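Local coordinates for protein S12 family peptidase (Streptomyces sp. 82F2, PDB 3WWX) that hydrolyses amide bonds with D-stereospecificity, as a serine-hydrolase-type amidohydrolase of the S12 peptidase family with a beta-lactamase-like fold, at residues W81-V85 with M168-V173; R130-W134 with S227-I233; L247-R252 with H320-G324. All blocks are in the same frame, centred on the assembly; numbering follows the deposited sequence.

Overall arrangement
The three contacts lie in one beta-lactamase-like domain, in which an antiparallel sheet packs beside a mostly helical region. Interaction 1 is in the helical region, where the loop after helix 78-81 meets helix 160-174. Interaction 2 joins two loops, its centre about 23 Å from that of interaction 1. Interaction 3 lays helix 244-255 on strand 320-326 of the main sheet, its centre about 31 Å from that of interaction 1 and 27 Å from that of interaction 2. Along the sequence interactions 1 and 2 interleave, whereas interaction 3 opens after both have closed. No two of them touch, so they join separate parts of the domain, with interaction 2 near the octane 1,8-diamine pocket.

Interaction 1. Residues W81-V85 with M168-V173; sequences WLPGV and MVIEKV
The amino group of Lys172 reaches the backbone carbonyl of Trp81, with NZ 3.0 Å from O, and so ties helix 160-174 to the loop that follows helix 78-81 in the helical region of this beta-lactamase-like fold. The ammonium lies in the carbonyl plane and nearly in line with the C=O bond, at a C=O...N angle of 160°. To get there the lysine chain curls: CG stands opposite the backbone N (chi1 -174°), and three successive bends then bring NZ back over the loop.

The same lysine also serves Trp81 with its aliphatic part, for CG sits in the plane of the indole, at the edge by CE3. One face of that indole receives Val173, whose CG2 rides 3.8 Å from the centroid of the six-membered ring in a CH-pi contact, displaced toward the rim at CZ3. The ring's own polar atom, NE1, is satisfied by Asp76, which probably helps hold the indole in its rotation.

Farther along the loop the contact is mainly apolar. Leu82 crosses Met168 and Val169 at about a right angle, CD2 resting 3.8 Å from Met168 CB while CD1 meets Val169 CG2 at 3.9 Å. Behind this layer, Val169 leans on Leu63 of helix 55-68, and Met168 and Val85 both reach Val140 of helix 136-144, so the loop closes over a junction of several helices. At its far end, the bend at chi3 of Met168 (68°) turns the terminal methyl toward the loop, where CE meets Val85 CG1 tip to tip at 4.0 Å.

Interaction 2. Residues R130-W134 with S227-I233; sequences RYDTW and STLNPSI
Arg130 grips the backbone carbonyl of Thr228 side-on, NE and NH2 both donating to the one oxygen, which lies exactly in the guanidinium plane; NH2 is the nearer, at 2.9 Å from Thr228 O. Both segments lie in loops of the beta-lactamase-like domain, 227-233 ending in a short 3-10 turn at 231-233, and NH2 also donates to Asp225 O. Next to it, Tyr131 OH and Thr228 OG1 share a short hydrogen bond of 2.6 Å, with the threonine at the edge of the ring; Arg130 CG covers the centre of one ring face.

The middle of the contact is organised by Asn230. Its backbone N gives an almost straight bond to Arg130 O, 2.8 Å long with an angle of 175° at the hydrogen, and a water bridges that same Arg130 O to Asn230 O. A chi1 near 180° (-174°) sends the side-chain amide away from its own backbone N and into the other loop, where ND2 donates to Tyr131 O, from above the carbonyl plane, and to Thr133 OG1 at 3.0 Å. OD1 turns back on its own segment and accepts from Ser232 N, closing an Asx turn, and from Ser232 OG.

That hydroxyl is used twice: while giving its proton to Asn230 OD1, Ser232 OG accepts from Trp134 N at 2.9 Å and 177°. A second water joins Trp134 O to Ser232 O. Beyond it Ile233 CG2 lies 3.5 Å from Trp134 CD1, and the isoleucine also touches His306 of the diamine pocket. With both hydrogens of one amide spent across the gap and its oxygen spent at home, Asn230 probably couples the turn at 230-232, which leads into Ile233 near the ligand pocket, to loop 130-134.

Interaction 3. Residues L247-R252 with H320-G324; sequences LQTFYR and HSLAG
Ser321 and Gln248 meet through a hydrogen bond of 2.7 Å, OG donating to OE1, at the place where helix 244-255 lies against strand 320-326, an inner strand of the antiparallel sheet of the beta-lactamase-like fold. The short segments are 7.8 Å apart at their axes and run closer to antiparallel than to parallel, with an angle of 139°.

With OG set between its backbone N and carbonyl carbon, Ser321 holds its hydroxyl up to the helix. The extended chain of Gln248 runs past that hydroxyl, with CB, CG and CD at similar range, before OE1 accepts its proton. The amide presents OE1 with a lone pair to the serine in the carbonyl plane, while NE2 turns back to Ser244 O one helical turn earlier. This pairing fixes which way round the amide sits.

One turn later in the helix, Arg252 approaches the same oxygen from another direction. Its chain runs straight to CD, which brings CG and CD alongside Ser321 CB and OG; turns at chi3 (76°) and chi4 then bring NH1 to 3.0 Å from OG, with OG at the edge of the guanidinium, in its plane, and an angle of 162° at the hydrogen. Weak bonds also run from the guanidinium to Arg30 O, Gly32 O and Gly319 O.

Toward the other end the interface becomes apolar: Ala323 CB meets Leu247 CB at 3.8 Å and lies near Gln248 CG. Leu322, on the other face of the strand, packs on helix 334-343. Because one buried hydroxyl donates to an amide and accepts from a guanidinium, the nearby positive charge would probably polarise it and strengthen its bond to Gln248 OE1.

Interaction 1. Residues W81-V85 with M168-V173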
# COMPACT_ATOMS: atom_id res chain seq x y z
N TRP A 81 -14.85 -3.54 18.42
CA TRP A 81 -13.69 -2.71 18.63
C TRP A 81 -13.96 -1.23 18.39
O TRP A 81 -13.32 -0.39 19.02
CB TRP A 81 -12.55 -3.21 17.73
CG TRP A 81 -12.11 -4.54 18.19
CD1 TRP A 81 -12.47 -5.75 17.69
CD2 TRP A 81 -11.30 -4.79 19.33
NE1 TRP A 81 -11.90 -6.76 18.44
CE2 TRP A 81 -11.17 -6.19 19.45
CE3 TRP A 81 -10.65 -3.97 20.24
CZ2 TRP A 81 -10.43 -6.78 20.46
CZ3 TRP A 81 -9.90 -4.57 21.26
CH2 TRP A 81 -9.80 -5.96 21.35
N LEU A 82 -14.88 -0.93 17.48
CA LEU A 82 -15.23 0.44 17.12
C LEU A 82 -16.74 0.66 17.22
O LEU A 82 -17.43 0.88 16.22
CB LEU A 82 -14.76 0.75 15.68
CG LEU A 82 -13.29 0.52 15.36
CD1 LEU A 82 -13.04 0.81 13.90
CD2 LEU A 82 -12.38 1.38 16.23
N PRO A 83 -17.27 0.63 18.44
CA PRO A 83 -18.73 0.71 18.59
C PRO A 83 -19.33 1.98 18.00
O PRO A 83 -18.82 3.07 18.27
CB PRO A 83 -18.95 0.64 20.11
CG PRO A 83 -17.61 0.82 20.73
CD PRO A 83 -16.57 0.44 19.72
N GLY A 84 -20.38 1.81 17.20
CA GLY A 84 -21.09 2.91 16.59
C GLY A 84 -20.42 3.59 15.41
O GLY A 84 -20.99 4.49 14.81
N VAL A 85 -19.21 3.16 15.05
CA VAL A 85 -18.42 3.88 14.05
C VAL A 85 -18.86 3.55 12.64
O VAL A 85 -18.89 4.43 11.78
CB VAL A 85 -16.92 3.58 14.22
CG1 VAL A 85 -16.06 4.21 13.10
CG2 VAL A 85 -16.45 4.10 15.57
N MET A 168 -7.66 2.23 13.18
CA MET A 168 -8.42 2.58 14.37
C MET A 168 -8.54 1.38 15.31
O MET A 168 -8.49 1.54 16.55
CB MET A 168 -9.80 3.12 13.98
CG MET A 168 -9.72 4.46 13.31
SD MET A 168 -11.25 4.97 12.50
CE MET A 168 -12.29 5.21 13.90
N VAL A 169 -8.65 0.18 14.76
CA VAL A 169 -8.72 -1.04 15.58
C VAL A 169 -7.39 -1.22 16.30
O VAL A 169 -7.36 -1.55 17.49
CB VAL A 169 -9.06 -2.28 14.74
CG1 VAL A 169 -8.94 -3.56 15.57
CG2 VAL A 169 -10.45 -2.15 14.14
N ILE A 170 -6.28 -1.00 15.60
CA ILE A 170 -4.95 -1.13 16.20
C ILE A 170 -4.85 -0.17 17.38
O ILE A 170 -4.37 -0.56 18.46
CB ILE A 170 -3.82 -0.84 15.20
CG1 ILE A 170 -3.73 -1.94 14.14
CG2 ILE A 170 -2.47 -0.72 15.92
CD1 ILE A 170 -2.82 -1.56 12.93
N GLU A 171 -5.32 1.05 17.20
CA GLU A 171 -5.26 2.03 18.27
C GLU A 171 -6.10 1.57 19.48
O GLU A 171 -5.68 1.77 20.62
CB GLU A 171 -5.69 3.43 17.80
CG GLU A 171 -5.54 4.46 18.91
CD GLU A 171 -5.66 5.91 18.49
OE1 GLU A 171 -6.04 6.72 19.36
OE2 GLU A 171 -5.34 6.25 17.33
N LYS A 172 -7.26 0.96 19.24
CA LYS A 172 -8.12 0.51 20.34
C LYS A 172 -7.46 -0.64 21.08
O LYS A 172 -7.45 -0.68 22.32
CB LYS A 172 -9.48 0.07 19.82
CG LYS A 172 -10.51 -0.27 20.89
CD LYS A 172 -10.83 0.90 21.82
CE LYS A 172 -11.31 2.17 21.09
NZ LYS A 172 -12.72 2.09 20.60
N VAL A 173 -6.88 -1.59 20.35
CA VAL A 173 -6.21 -2.74 20.97
C VAL A 173 -4.99 -2.32 21.79
O VAL A 173 -4.79 -2.81 22.90
CB VAL A 173 -5.80 -3.80 19.92
CG1 VAL A 173 -4.98 -4.93 20.55
CG2 VAL A 173 -7.01 -4.38 19.21

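Interaction 2. Residues R130-W134 with S227-I233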
# COMPACT_ATOMS: atom_id res chain seq x y z
N ARG A 130 -3.90 20.53 0.02
CA ARG A 130 -2.85 19.53 0.18
C ARG A 130 -2.30 19.38 1.57
O ARG A 130 -1.80 18.30 1.89
CB ARG A 130 -1.69 19.82 -0.77
CG ARG A 130 -1.00 21.16 -0.46
CD ARG A 130 -0.23 21.71 -1.64
NE ARG A 130 0.89 20.86 -2.02
CZ ARG A 130 1.53 20.94 -3.17
NH1 ARG A 130 1.16 21.85 -4.06
NH2 ARG A 130 2.54 20.10 -3.45
N TYR A 131 -2.33 20.44 2.39
CA TYR A 131 -1.75 20.38 3.72
C TYR A 131 -2.79 20.21 4.84
O TYR A 131 -2.43 20.21 6.02
CB TYR A 131 -0.85 21.60 3.99
CG TYR A 131 0.26 21.72 2.97
CD1 TYR A 131 1.16 20.67 2.76
CD2 TYR A 131 0.43 22.86 2.22
CE1 TYR A 131 2.17 20.76 1.85
CE2 TYR A 131 1.46 22.96 1.30
CZ TYR A 131 2.31 21.90 1.10
OH TYR A 131 3.31 21.98 0.17
N ASP A 132 -4.05 20.06 4.46
CA ASP A 132 -5.13 19.89 5.44
C ASP A 132 -4.96 18.57 6.21
O ASP A 132 -4.52 17.55 5.65
CB ASP A 132 -6.50 19.87 4.76
CG ASP A 132 -6.91 21.21 4.19
OD1 ASP A 132 -6.16 22.20 4.27
OD2 ASP A 132 -8.00 21.22 3.61
N THR A 133 -5.29 18.62 7.50
CA THR A 133 -5.25 17.44 8.34
C THR A 133 -6.59 16.75 8.38
O THR A 133 -7.62 17.38 8.66
CB THR A 133 -4.81 17.79 9.77
OG1 THR A 133 -3.44 18.22 9.74
CG2 THR A 133 -4.93 16.58 10.69
N TRP A 134 -6.55 15.46 8.09
CA TRP A 134 -7.72 14.60 8.12
C TRP A 134 -7.55 13.60 9.22
O TRP A 134 -6.63 12.77 9.18
CB TRP A 134 -7.87 13.82 6.80
CG TRP A 134 -8.02 14.68 5.60
CD1 TRP A 134 -7.03 15.32 4.92
CD2 TRP A 134 -9.24 15.01 4.94
NE1 TRP A 134 -7.55 16.03 3.87
CE2 TRP A 134 -8.91 15.85 3.85
CE3 TRP A 134 -10.58 14.67 5.15
CZ2 TRP A 134 -9.88 16.36 2.99
CZ3 TRP A 134 -11.53 15.18 4.30
CH2 TRP A 134 -11.18 16.01 3.23
N SER A 227 5.34 16.98 -4.51
CA SER A 227 6.23 16.32 -3.56
C SER A 227 5.73 16.44 -2.13
O SER A 227 5.75 15.46 -1.38
CB SER A 227 7.65 16.88 -3.68
OG SER A 227 8.14 16.78 -5.01
N THR A 228 5.30 17.64 -1.74
CA THR A 228 4.87 17.89 -0.38
C THR A 228 3.34 17.87 -0.25
O THR A 228 2.63 18.48 -1.03
CB THR A 228 5.40 19.23 0.14
OG1 THR A 228 4.98 20.28 -0.74
CG2 THR A 228 6.92 19.20 0.19
N LEU A 229 2.88 17.14 0.76
CA LEU A 229 1.45 17.01 1.06
C LEU A 229 1.33 16.43 2.46
O LEU A 229 2.26 15.77 2.94
CB LEU A 229 0.73 16.10 0.03
CG LEU A 229 1.25 14.66 -0.15
CD1 LEU A 229 0.65 13.69 0.88
CD2 LEU A 229 0.95 14.19 -1.56
N ASN A 230 0.19 16.67 3.10
CA ASN A 230 -0.14 16.11 4.40
C ASN A 230 -0.66 14.68 4.20
O ASN A 230 -1.72 14.49 3.61
CB ASN A 230 -1.21 16.98 5.07
CG ASN A 230 -1.53 16.55 6.49
OD1 ASN A 230 -1.58 15.36 6.82
ND2 ASN A 230 -1.77 17.54 7.34
N PRO A 231 0.10 13.66 4.66
CA PRO A 231 -0.25 12.28 4.34
C PRO A 231 -1.43 11.72 5.10
O PRO A 231 -1.78 10.54 4.89
CB PRO A 231 1.01 11.49 4.72
CG PRO A 231 2.06 12.47 4.95
CD PRO A 231 1.42 13.75 5.31
N SER A 232 -2.06 12.53 5.96
CA SER A 232 -3.24 12.07 6.68
C SER A 232 -4.42 11.78 5.76
O SER A 232 -5.38 11.14 6.19
CB SER A 232 -3.61 13.05 7.78
OG SER A 232 -4.05 14.29 7.25
N ILE A 233 -4.38 12.22 4.51
CA ILE A 233 -5.37 11.78 3.54
C ILE A 233 -5.39 10.26 3.39
O ILE A 233 -6.40 9.69 2.98
CB ILE A 233 -5.15 12.39 2.14
CG1 ILE A 233 -3.73 12.16 1.65
CG2 ILE A 233 -5.53 13.87 2.13
CD1 ILE A 233 -3.54 12.42 0.14
O HOH W 1 -3.06 15.95 1.48
O HOH W 2 -5.80 10.15 8.68

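Interaction 3. Residues L247-R252 with H320-G324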
# COMPACT_ATOMS: atom_id res chain seq x y z
N LEU A 247 11.95 -1.60 1.44
CA LEU A 247 10.73 -2.32 1.06
C LEU A 247 11.02 -3.79 0.80
O LEU A 247 10.23 -4.66 1.16
CB LEU A 247 10.04 -1.68 -0.14
CG LEU A 247 9.33 -0.36 0.14
CD1 LEU A 247 8.76 0.16 -1.16
CD2 LEU A 247 8.24 -0.50 1.19
N GLN A 248 12.17 -4.07 0.19
CA GLN A 248 12.58 -5.46 -0.00
C GLN A 248 12.85 -6.14 1.33
O GLN A 248 12.40 -7.26 1.57
CB GLN A 248 13.82 -5.56 -0.87
CG GLN A 248 13.62 -5.16 -2.30
CD GLN A 248 14.91 -5.29 -3.04
OE1 GLN A 248 15.29 -6.39 -3.45
NE2 GLN A 248 15.65 -4.21 -3.12
N THR A 249 13.57 -5.47 2.22
CA THR A 249 13.85 -6.05 3.54
C THR A 249 12.55 -6.48 4.24
O THR A 249 12.43 -7.58 4.80
CB THR A 249 14.61 -5.05 4.41
OG1 THR A 249 15.82 -4.70 3.73
CG2 THR A 249 14.91 -5.63 5.79
N PHE A 250 11.56 -5.60 4.17
CA PHE A 250 10.28 -5.87 4.79
C PHE A 250 9.55 -7.04 4.13
O PHE A 250 9.17 -8.01 4.82
CB PHE A 250 9.39 -4.61 4.75
CG PHE A 250 7.95 -4.90 5.14
CD1 PHE A 250 7.63 -5.29 6.44
CD2 PHE A 250 6.92 -4.78 4.21
CE1 PHE A 250 6.32 -5.56 6.79
CE2 PHE A 250 5.61 -5.05 4.57
CZ PHE A 250 5.32 -5.44 5.87
N TYR A 251 9.35 -7.01 2.82
CA TYR A 251 8.58 -8.08 2.19
C TYR A 251 9.30 -9.43 2.25
O TYR A 251 8.65 -10.47 2.42
CB TYR A 251 8.18 -7.71 0.75
CG TYR A 251 6.97 -6.79 0.69
CD1 TYR A 251 5.68 -7.30 0.76
CD2 TYR A 251 7.12 -5.43 0.57
CE1 TYR A 251 4.57 -6.47 0.73
CE2 TYR A 251 6.01 -4.58 0.56
CZ TYR A 251 4.75 -5.12 0.62
OH TYR A 251 3.68 -4.25 0.60
N ARG A 252 10.63 -9.43 2.16
CA ARG A 252 11.38 -10.68 2.33
C ARG A 252 11.16 -11.23 3.73
O ARG A 252 10.81 -12.40 3.89
CB ARG A 252 12.88 -10.45 2.10
CG ARG A 252 13.25 -10.08 0.66
CD ARG A 252 14.74 -9.72 0.53
NE ARG A 252 15.57 -10.91 0.55
CZ ARG A 252 15.89 -11.63 -0.52
NH1 ARG A 252 15.53 -11.24 -1.74
NH2 ARG A 252 16.61 -12.73 -0.36
N HIS A 320 13.53 -13.92 -3.63
CA HIS A 320 13.74 -13.04 -4.76
C HIS A 320 12.79 -11.85 -4.59
O HIS A 320 11.58 -12.03 -4.57
CB HIS A 320 13.44 -13.77 -6.07
CG HIS A 320 13.66 -12.94 -7.30
ND1 HIS A 320 13.36 -13.40 -8.57
CD2 HIS A 320 14.15 -11.69 -7.46
CE1 HIS A 320 13.65 -12.46 -9.45
NE2 HIS A 320 14.13 -11.41 -8.81
N SER A 321 13.37 -10.66 -4.43
CA SER A 321 12.60 -9.44 -4.19
C SER A 321 12.87 -8.34 -5.21
O SER A 321 13.91 -8.31 -5.87
CB SER A 321 12.91 -8.92 -2.79
OG SER A 321 14.29 -8.70 -2.62
N LEU A 322 11.92 -7.40 -5.25
CA LEU A 322 11.96 -6.24 -6.13
C LEU A 322 11.16 -5.13 -5.48
O LEU A 322 10.10 -5.38 -4.92
CB LEU A 322 11.33 -6.60 -7.47
CG LEU A 322 11.03 -5.46 -8.46
CD1 LEU A 322 12.30 -4.85 -9.03
CD2 LEU A 322 10.10 -5.95 -9.60
N ALA A 323 11.64 -3.90 -5.58
CA ALA A 323 10.82 -2.74 -5.18
C ALA A 323 11.23 -1.57 -6.02
O ALA A 323 12.37 -1.49 -6.47
CB ALA A 323 10.97 -2.42 -3.70
N GLY A 324 10.32 -0.64 -6.26
CA GLY A 324 10.67 0.52 -7.06
C GLY A 324 9.58 1.56 -7.11
O GLY A 324 8.51 1.40 -6.53